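Local structure of Rubredoxin\:oxygen oxidoreductase (Desulfovibrio gigas, 1E5D) at residues Y193-V198 / Q296-I301; K254-Y259 / S302-V307; R278-T283 / M388-A393. The protein catalyses the four-electron reduction of dioxygen to two water molecules, using a diiron centre and flavin mononucleotide. All blocks are in the same frame, centred on the assembly; numbering follows the deposited sequence.

Contact 1: residues Y193-V198 / Q296-I301. With OXY (oxygen molecule), chain E.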
loop_
_atom_site.group_PDB
_atom_site.type_symbol
_atom_site.label_atom_id
_atom_site.label_comp_id
_atom_site.label_asym_id
_atom_site.label_seq_id
_atom_site.Cartn_x
_atom_site.Cartn_y
_atom_site.Cartn_z
ATOM N N TYR A 193 11.796 13.013 -10.048
ATOM C CA TYR A 193 12.942 12.137 -9.857
ATOM C C TYR A 193 13.629 12.449 -8.534
ATOM O O TYR A 193 13.858 11.554 -7.715
ATOM C CB TYR A 193 13.915 12.262 -11.037
ATOM C CG TYR A 193 15.014 11.227 -10.878
ATOM C CD1 TYR A 193 14.791 9.914 -11.261
ATOM C CD2 TYR A 193 16.247 11.564 -10.337
ATOM C CE1 TYR A 193 15.784 8.964 -11.115
ATOM C CE2 TYR A 193 17.245 10.616 -10.186
ATOM C CZ TYR A 193 17.004 9.320 -10.579
ATOM O OH TYR A 193 17.981 8.364 -10.435
ATOM N N TYR A 194 13.961 13.718 -8.291
ATOM C CA TYR A 194 14.622 14.065 -7.040
ATOM C C TYR A 194 13.797 13.626 -5.832
ATOM O O TYR A 194 14.324 13.005 -4.908
ATOM C CB TYR A 194 14.891 15.580 -6.917
ATOM C CG TYR A 194 15.795 15.911 -5.747
ATOM C CD1 TYR A 194 17.174 15.916 -5.921
ATOM C CD2 TYR A 194 15.305 16.213 -4.481
ATOM C CE1 TYR A 194 18.021 16.212 -4.870
ATOM C CE2 TYR A 194 16.141 16.507 -3.425
ATOM C CZ TYR A 194 17.505 16.507 -3.624
ATOM O OH TYR A 194 18.360 16.796 -2.585
ATOM N N ALA A 195 12.526 14.007 -5.837
ATOM C CA ALA A 195 11.695 13.842 -4.650
ATOM C C ALA A 195 11.604 12.392 -4.196
ATOM O O ALA A 195 11.503 12.148 -2.989
ATOM C CB ALA A 195 10.297 14.404 -4.899
ATOM N N ASN A 196 11.640 11.462 -5.149
ATOM C CA ASN A 196 11.448 10.054 -4.800
ATOM C C ASN A 196 12.708 9.225 -4.682
ATOM O O ASN A 196 12.594 8.035 -4.361
ATOM C CB ASN A 196 10.509 9.414 -5.837
ATOM C CG ASN A 196 9.096 9.907 -5.545
ATOM O OD1 ASN A 196 8.445 9.391 -4.635
ATOM N ND2 ASN A 196 8.678 10.902 -6.314
ATOM N N ILE A 197 13.904 9.774 -4.906
ATOM C CA ILE A 197 15.076 8.943 -4.627
ATOM C C ILE A 197 16.230 9.691 -3.972
ATOM O O ILE A 197 16.940 9.117 -3.142
ATOM C CB ILE A 197 15.601 8.269 -5.907
ATOM C CG1 ILE A 197 16.886 7.471 -5.666
ATOM C CG2 ILE A 197 15.768 9.285 -7.013
ATOM C CD1 ILE A 197 16.780 6.026 -6.112
ATOM N N VAL A 198 16.458 10.954 -4.309
ATOM C CA VAL A 198 17.588 11.674 -3.729
ATOM C C VAL A 198 17.214 12.441 -2.464
ATOM O O VAL A 198 18.101 12.768 -1.670
ATOM C CB VAL A 198 18.191 12.673 -4.738
ATOM C CG1 VAL A 198 19.471 13.275 -4.188
ATOM C CG2 VAL A 198 18.466 11.992 -6.069
ATOM N N GLN A 296 3.588 9.766 -6.224
ATOM C CA GLN A 296 2.882 10.961 -6.658
ATOM C C GLN A 296 2.660 11.932 -5.502
ATOM O O GLN A 296 2.883 13.130 -5.599
ATOM C CB GLN A 296 1.493 10.645 -7.216
ATOM C CG GLN A 296 1.322 10.829 -8.715
ATOM C CD GLN A 296 0.876 9.519 -9.346
ATOM O OE1 GLN A 296 -0.284 9.337 -9.708
ATOM N NE2 GLN A 296 1.827 8.595 -9.457
ATOM N N ILE A 297 2.180 11.358 -4.398
ATOM C CA ILE A 297 1.934 12.216 -3.241
ATOM C C ILE A 297 3.247 12.873 -2.836
ATOM O O ILE A 297 3.312 14.051 -2.497
ATOM C CB ILE A 297 1.314 11.405 -2.096
ATOM C CG1 ILE A 297 -0.123 10.977 -2.410
ATOM C CG2 ILE A 297 1.398 12.168 -0.784
ATOM C CD1 ILE A 297 -0.570 9.700 -1.743
ATOM N N MET A 298 4.314 12.080 -2.900
ATOM C CA MET A 298 5.622 12.601 -2.510
ATOM C C MET A 298 6.015 13.777 -3.392
ATOM O O MET A 298 6.525 14.789 -2.928
ATOM C CB MET A 298 6.685 11.505 -2.586
ATOM C CG MET A 298 8.083 11.969 -2.206
ATOM S SD MET A 298 8.152 12.511 -0.479
ATOM C CE MET A 298 9.535 13.652 -0.562
ATOM N N SER A 299 5.772 13.633 -4.692
ATOM C CA SER A 299 6.201 14.699 -5.595
ATOM C C SER A 299 5.489 15.992 -5.234
ATOM O O SER A 299 6.078 17.068 -5.290
ATOM C CB SER A 299 5.934 14.344 -7.058
ATOM O OG SER A 299 6.621 13.150 -7.412
ATOM N N GLU A 300 4.213 15.852 -4.869
ATOM C CA GLU A 300 3.446 17.043 -4.521
ATOM C C GLU A 300 3.964 17.599 -3.205
ATOM O O GLU A 300 3.959 18.796 -2.960
ATOM C CB GLU A 300 1.956 16.723 -4.427
ATOM C CG GLU A 300 1.316 16.305 -5.742
ATOM C CD GLU A 300 1.501 17.319 -6.854
ATOM O OE1 GLU A 300 1.765 18.506 -6.551
ATOM O OE2 GLU A 300 1.375 16.935 -8.038
ATOM N N ILE A 301 4.422 16.684 -2.350
ATOM C CA ILE A 301 4.820 17.100 -1.009
ATOM C C ILE A 301 6.168 17.810 -1.044
ATOM O O ILE A 301 6.462 18.624 -0.172
ATOM C CB ILE A 301 4.871 15.907 -0.042
ATOM C CG1 ILE A 301 3.498 15.450 0.462
ATOM C CG2 ILE A 301 5.781 16.203 1.144
ATOM C CD1 ILE A 301 3.565 14.085 1.114
HETATM O O1 OXY E . 17.938 5.088 -10.253
HETATM O O2 OXY E . 17.211 4.642 -9.409
#
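The side chains of Asn196 and Met298 lie side by side and run opposite ways where helix 183-198 meets helix 294-302. The amide oxygen Asn196 OD1 lies 3.4 Å from Met298 CB, alongside the first methylene of the thioether chain. Met298 sets out with CG anti to its backbone N (chi1 180°) and then bends at chi2, which brings its end to the backbone of the facing helix: Met298 CE lies 3.5 Å from Ala195 O. A flexible, unbranched chain suits this place because it can follow the uneven surface of that helix. Beside it Ala195 CB, small enough for a close approach, sits 4.2 Å from Ser299 CA, and the backbones come within 5.6 Å between Ala195 CA and Ser299 CA. The short axes run at 110° to each other, so the two helices touch at one place and not along their lengths.

Behind this first shell the amide of Asn196 is held at both ends. Tyr328 gives a hydrogen bond to OD1, while ND2 serves the carbonyls of Glu192 and Ser295, one from each helix; Ser299 OG also bonds to Ser295 O. On the far side of helix 183-198, Tyr193 OH makes a weak hydrogen bond of 3.3 Å to O1 of the bound oxygen molecule, and Ile197 CD1 lies 3.6 Å from its O2. Ile197 also touches the flavin. One short helical turn thus presents Tyr193 and Ile197 to the oxygen pocket and Ala195 and Asn196 to the flavodoxin-like part, a buried junction in which an amide held by three hydrogen bonds supplies the polar link and small or flexible apolar groups supply the fit.

Contact 2: residues K254-Y259 / S302-V307; sequences KVVIFY and SDAGAV
Lys254 O receives two backbone N-H groups at the point where strand 254-259 begins to pair with the chain leading into strand 306-310. Gly305 N donates at 2.8 Å in the carbonyl plane, and Ala306 N adds a weaker bond at 3.3 Å. The next link runs the other way, from Val256 N to Ala306 O at 3.1 Å. Val255 thus lies beside Ala306 and Val256 beside Val307 in parallel register.

The side chain of Lys254 supplies a second grip. It passes Asp303 at a slant, and a bend at chi3 (145°) turns its ammonium group to Asp303 OD1, a short 2.5 Å from Lys254 NZ, in a salt bridge on the syn side of the carboxylate but 26° out of its plane. Glu300 OE1 is a second partner of NZ, and a long, flexible lysine suits a place between two acids.

Val255 and Ala306 share one face of the sheet, where helix 265-279 packs on Val255. On the other, Val256 and Val307 face helix 294-302. There Val256 CG2 meets Ala304 CB at 3.7 Å, and the Phe258 ring leans in so that CE2 lies 4.0 Å from Val307 CG1. Beta-branched valines suit the extended chain, while the small Ala304 packs against Val256 as the loop enters the strand.

Strand 254-259 also pairs with strand 283-288, which places it between two parallel neighbours. The 2-1-3-4-5 strand order, with helices on both faces, is that of the flavodoxin fold, a parallel alpha/beta sandwich built from beta-alpha-beta crossovers.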
loop_
_atom_site.group_PDB
_atom_site.type_symbol
_atom_site.label_atom_id
_atom_site.label_comp_id
_atom_site.label_asym_id
_atom_site.label_seq_id
_atom_site.Cartn_x
_atom_site.Cartn_y
_atom_site.Cartn_z
ATOM N N LYS A 254 1.625 25.878 -0.362
ATOM C CA LYS A 254 0.966 24.689 -0.876
ATOM C C LYS A 254 0.664 23.702 0.245
ATOM O O LYS A 254 1.500 23.371 1.083
ATOM C CB LYS A 254 1.846 24.040 -1.939
ATOM C CG LYS A 254 1.202 22.896 -2.703
ATOM C CD LYS A 254 2.084 22.494 -3.871
ATOM C CE LYS A 254 2.032 21.004 -4.145
ATOM N NZ LYS A 254 3.196 20.580 -4.972
ATOM N N VAL A 255 -0.585 23.242 0.238
ATOM C CA VAL A 255 -1.011 22.252 1.221
ATOM C C VAL A 255 -1.412 20.986 0.471
ATOM O O VAL A 255 -2.204 21.009 -0.466
ATOM C CB VAL A 255 -2.153 22.777 2.102
ATOM C CG1 VAL A 255 -2.596 21.739 3.122
ATOM C CG2 VAL A 255 -1.747 24.050 2.832
ATOM N N VAL A 256 -0.835 19.867 0.872
ATOM C CA VAL A 256 -1.135 18.545 0.381
ATOM C C VAL A 256 -1.918 17.805 1.464
ATOM O O VAL A 256 -1.431 17.572 2.570
ATOM C CB VAL A 256 0.122 17.718 0.061
ATOM C CG1 VAL A 256 -0.264 16.253 -0.149
ATOM C CG2 VAL A 256 0.855 18.266 -1.145
ATOM N N ILE A 257 -3.143 17.448 1.131
ATOM C CA ILE A 257 -3.975 16.637 2.004
ATOM C C ILE A 257 -4.075 15.226 1.438
ATOM O O ILE A 257 -4.510 15.016 0.302
ATOM C CB ILE A 257 -5.382 17.235 2.137
ATOM C CG1 ILE A 257 -5.416 18.648 2.718
ATOM C CG2 ILE A 257 -6.276 16.294 2.926
ATOM C CD1 ILE A 257 -6.690 19.408 2.401
ATOM N N PHE A 258 -3.666 14.213 2.197
ATOM C CA PHE A 258 -3.853 12.856 1.669
ATOM C C PHE A 258 -4.534 12.038 2.760
ATOM O O PHE A 258 -4.311 12.198 3.951
ATOM C CB PHE A 258 -2.561 12.255 1.173
ATOM C CG PHE A 258 -1.532 11.704 2.124
ATOM C CD1 PHE A 258 -1.630 10.406 2.599
ATOM C CD2 PHE A 258 -0.453 12.453 2.544
ATOM C CE1 PHE A 258 -0.694 9.856 3.450
ATOM C CE2 PHE A 258 0.493 11.914 3.401
ATOM C CZ PHE A 258 0.382 10.611 3.865
ATOM N N TYR A 259 -5.415 11.166 2.300
ATOM C CA TYR A 259 -6.302 10.416 3.159
ATOM C C TYR A 259 -6.670 9.118 2.450
ATOM O O TYR A 259 -6.456 8.980 1.247
ATOM C CB TYR A 259 -7.579 11.236 3.459
ATOM C CG TYR A 259 -8.529 11.151 2.274
ATOM C CD1 TYR A 259 -8.246 11.858 1.110
ATOM C CD2 TYR A 259 -9.688 10.377 2.298
ATOM C CE1 TYR A 259 -9.090 11.802 0.011
ATOM C CE2 TYR A 259 -10.528 10.307 1.204
ATOM C CZ TYR A 259 -10.225 11.024 0.057
ATOM O OH TYR A 259 -11.081 10.942 -1.015
ATOM N N SER A 302 6.963 17.485 -2.055
ATOM C CA SER A 302 8.304 18.024 -2.190
ATOM C C SER A 302 8.350 19.537 -2.015
ATOM O O SER A 302 9.228 20.070 -1.342
ATOM C CB SER A 302 8.881 17.645 -3.566
ATOM O OG SER A 302 8.204 18.351 -4.585
ATOM N N ASP A 303 7.390 20.244 -2.605
ATOM C CA ASP A 303 7.383 21.698 -2.501
ATOM C C ASP A 303 6.177 22.189 -1.716
ATOM O O ASP A 303 5.833 23.373 -1.762
ATOM C CB ASP A 303 7.419 22.314 -3.906
ATOM C CG ASP A 303 6.260 21.818 -4.753
ATOM O OD1 ASP A 303 5.654 20.789 -4.369
ATOM O OD2 ASP A 303 5.945 22.440 -5.788
ATOM N N ALA A 304 5.506 21.316 -0.964
ATOM C CA ALA A 304 4.405 21.790 -0.122
ATOM C C ALA A 304 4.927 22.319 1.205
ATOM O O ALA A 304 5.987 21.877 1.660
ATOM C CB ALA A 304 3.411 20.675 0.147
ATOM N N GLY A 305 4.209 23.232 1.843
ATOM C CA GLY A 305 4.633 23.685 3.167
ATOM C C GLY A 305 3.931 22.935 4.276
ATOM O O GLY A 305 4.404 22.839 5.412
ATOM N N ALA A 306 2.759 22.375 3.973
ATOM C CA ALA A 306 2.068 21.599 5.002
ATOM C C ALA A 306 1.539 20.286 4.444
ATOM O O ALA A 306 1.028 20.221 3.326
ATOM C CB ALA A 306 0.922 22.405 5.598
ATOM N N VAL A 307 1.651 19.237 5.240
ATOM C CA VAL A 307 1.168 17.915 4.851
ATOM C C VAL A 307 0.073 17.502 5.821
ATOM O O VAL A 307 0.361 17.337 7.007
ATOM C CB VAL A 307 2.323 16.905 4.855
ATOM C CG1 VAL A 307 1.855 15.485 4.634
ATOM C CG2 VAL A 307 3.341 17.299 3.791
#

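Contact 3: residues R278-T283 / M388-A393; sequences RDEGCT and MAQTIA
A Schellman motif closes helix 265-279, and the turn it forms rests against helix 379-400 as the chain heads for the edge strand 283-288 of the flavodoxin-like sheet. Cys282 N bonds back to Phe277 O and Gly281 N to Arg278 O. Gly281 is the C-prime residue, with a positive phi of 71°, a conformation that glycine, lacking a side chain, adopts readily.

Glu280, the first residue to leave helical geometry, carries most of the contact. Its CB points toward the facing helix and lies 3.7 Å from Ala393 CB, so the base of the side chain is packed against a methyl group. From there CG stands anti to the carbonyl carbon (chi1 -62°), and a further bend at chi2 carries the carboxylate across Gln390. The two side chains meet at about a right angle, and the planes of carboxylate and amide are 66° apart. Glu280 OE2 comes within 3.2 Å of Gln390 CG, and Gln390 NE2 gives the same oxygen a weak hydrogen bond of 3.4 Å. The Gln390 chain, extended beyond CG, brings NE2 to this oxygen.

Deeper in, Cys282 SG approaches Ala393 CB at 4.1 Å. Alanine suits this position on the helix, where its small methyl group lets both the turn and the cysteine come close. Cys282 also touches Phe277. Ala389, one turn before Ala393 and also directed at the turn, touches Phe277 as well, while Ile392 packs on Phe277 and Ala306.

Further polar links surround the turn: Lys397 donates a hydrogen bond to Glu280 O, and Arg394 forms a long, weak ion pair with Glu280 OE1. The charge of Arg394, though distant, would probably favour the ionised carboxylate slightly. The chemistry therefore grades from apolar packing around Ala393 to weak, largely electrostatic interactions at the ends of Glu280 and Gln390.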
loop_
_atom_site.group_PDB
_atom_site.type_symbol
_atom_site.label_atom_id
_atom_site.label_comp_id
_atom_site.label_asym_id
_atom_site.label_seq_id
_atom_site.Cartn_x
_atom_site.Cartn_y
_atom_site.Cartn_z
ATOM N N ARG A 278 -8.002 26.720 0.993
ATOM C CA ARG A 278 -8.093 27.632 -0.157
ATOM C C ARG A 278 -8.488 29.017 0.360
ATOM O O ARG A 278 -7.857 30.016 0.008
ATOM C CB ARG A 278 -9.059 27.082 -1.194
ATOM C CG ARG A 278 -9.489 28.019 -2.304
ATOM C CD ARG A 278 -10.805 27.583 -2.936
ATOM N NE ARG A 278 -11.883 27.583 -1.948
ATOM C CZ ARG A 278 -12.942 28.378 -1.918
ATOM N NH1 ARG A 278 -13.130 29.306 -2.848
ATOM N NH2 ARG A 278 -13.838 28.249 -0.943
ATOM N N ASP A 279 -9.508 29.027 1.215
ATOM C CA ASP A 279 -10.030 30.247 1.817
ATOM C C ASP A 279 -8.922 31.069 2.470
ATOM O O ASP A 279 -8.939 32.294 2.393
ATOM C CB ASP A 279 -11.097 29.930 2.861
ATOM C CG ASP A 279 -12.506 30.068 2.322
ATOM O OD1 ASP A 279 -12.720 30.857 1.379
ATOM O OD2 ASP A 279 -13.404 29.379 2.850
ATOM N N GLU A 280 -7.978 30.371 3.086
ATOM C CA GLU A 280 -6.812 30.994 3.690
ATOM C C GLU A 280 -5.765 31.371 2.654
ATOM O O GLU A 280 -4.630 31.710 2.988
ATOM C CB GLU A 280 -6.193 30.049 4.727
ATOM C CG GLU A 280 -7.138 29.726 5.879
ATOM C CD GLU A 280 -7.634 30.969 6.597
ATOM O OE1 GLU A 280 -6.778 31.750 7.066
ATOM O OE2 GLU A 280 -8.867 31.155 6.680
ATOM N N GLY A 281 -6.131 31.298 1.375
ATOM C CA GLY A 281 -5.191 31.602 0.316
ATOM C C GLY A 281 -4.089 30.581 0.118
ATOM O O GLY A 281 -2.981 30.908 -0.307
ATOM N N CYS A 282 -4.361 29.311 0.414
ATOM C CA CYS A 282 -3.375 28.285 0.093
ATOM C C CYS A 282 -3.706 27.606 -1.224
ATOM O O CYS A 282 -4.852 27.618 -1.664
ATOM C CB CYS A 282 -3.322 27.218 1.182
ATOM S SG CYS A 282 -2.899 27.881 2.806
ATOM N N THR A 283 -2.711 27.004 -1.865
ATOM C CA THR A 283 -2.976 26.103 -2.977
ATOM C C THR A 283 -3.152 24.710 -2.368
ATOM O O THR A 283 -2.368 24.325 -1.491
ATOM C CB THR A 283 -1.882 25.977 -4.043
ATOM O OG1 THR A 283 -1.146 27.184 -4.226
ATOM C CG2 THR A 283 -2.555 25.656 -5.379
ATOM N N MET A 388 -8.978 24.194 12.402
ATOM C CA MET A 388 -7.712 23.481 12.223
ATOM C C MET A 388 -6.941 24.023 11.023
ATOM O O MET A 388 -5.757 24.344 11.130
ATOM C CB MET A 388 -7.966 21.983 12.062
ATOM C CG MET A 388 -6.731 21.126 12.262
ATOM S SD MET A 388 -6.916 19.455 11.594
ATOM C CE MET A 388 -5.440 18.686 12.268
ATOM N N ALA A 389 -7.626 24.136 9.892
ATOM C CA ALA A 389 -7.080 24.700 8.669
ATOM C C ALA A 389 -6.543 26.111 8.885
ATOM O O ALA A 389 -5.526 26.500 8.311
ATOM C CB ALA A 389 -8.143 24.733 7.579
ATOM N N GLN A 390 -7.236 26.884 9.717
ATOM C CA GLN A 390 -6.798 28.253 9.982
ATOM C C GLN A 390 -5.541 28.285 10.834
ATOM O O GLN A 390 -4.622 29.065 10.566
ATOM C CB GLN A 390 -7.926 29.041 10.648
ATOM C CG GLN A 390 -8.743 29.796 9.602
ATOM C CD GLN A 390 -10.065 30.272 10.162
ATOM O OE1 GLN A 390 -10.272 30.258 11.373
ATOM N NE2 GLN A 390 -10.951 30.690 9.269
ATOM N N THR A 391 -5.472 27.438 11.856
ATOM C CA THR A 391 -4.253 27.370 12.654
ATOM C C THR A 391 -3.038 27.030 11.802
ATOM O O THR A 391 -2.032 27.742 11.770
ATOM C CB THR A 391 -4.410 26.318 13.764
ATOM O OG1 THR A 391 -5.529 26.700 14.578
ATOM C CG2 THR A 391 -3.189 26.260 14.667
ATOM N N ILE A 392 -3.129 25.909 11.087
ATOM C CA ILE A 392 -1.999 25.483 10.259
ATOM C C ILE A 392 -1.645 26.546 9.229
ATOM O O ILE A 392 -0.480 26.930 9.069
ATOM C CB ILE A 392 -2.301 24.132 9.587
ATOM C CG1 ILE A 392 -2.314 22.958 10.568
ATOM C CG2 ILE A 392 -1.334 23.877 8.443
ATOM C CD1 ILE A 392 -3.122 21.761 10.122
ATOM N N ALA A 393 -2.635 27.071 8.503
ATOM C CA ALA A 393 -2.301 28.098 7.516
ATOM C C ALA A 393 -1.644 29.307 8.167
ATOM O O ALA A 393 -0.749 29.919 7.586
ATOM C CB ALA A 393 -3.535 28.537 6.757
#

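The three contacts lie in a row from the oxygen-pocket side to the far part of the flavodoxin-like domain. Contact 1 joins this domain to the lactamase-like part, with the Asn196 side chain about 8 Å from a bound flavin and about 11 Å from the diiron centre. Helix 294-302 leads on into strand 306-310, so contact 2 follows with its centre 12 Å away; a salt bridge of 3.0 Å from Glu300 OE1 to Lys254 NZ ties them. Contact 3 lies another 12 Å from contact 2, joined by a probable hydrogen bond of 2.7 Å from Val255 N to Thr283 O. Contacts 1 and 3 do not touch, their centres being 23 Å apart.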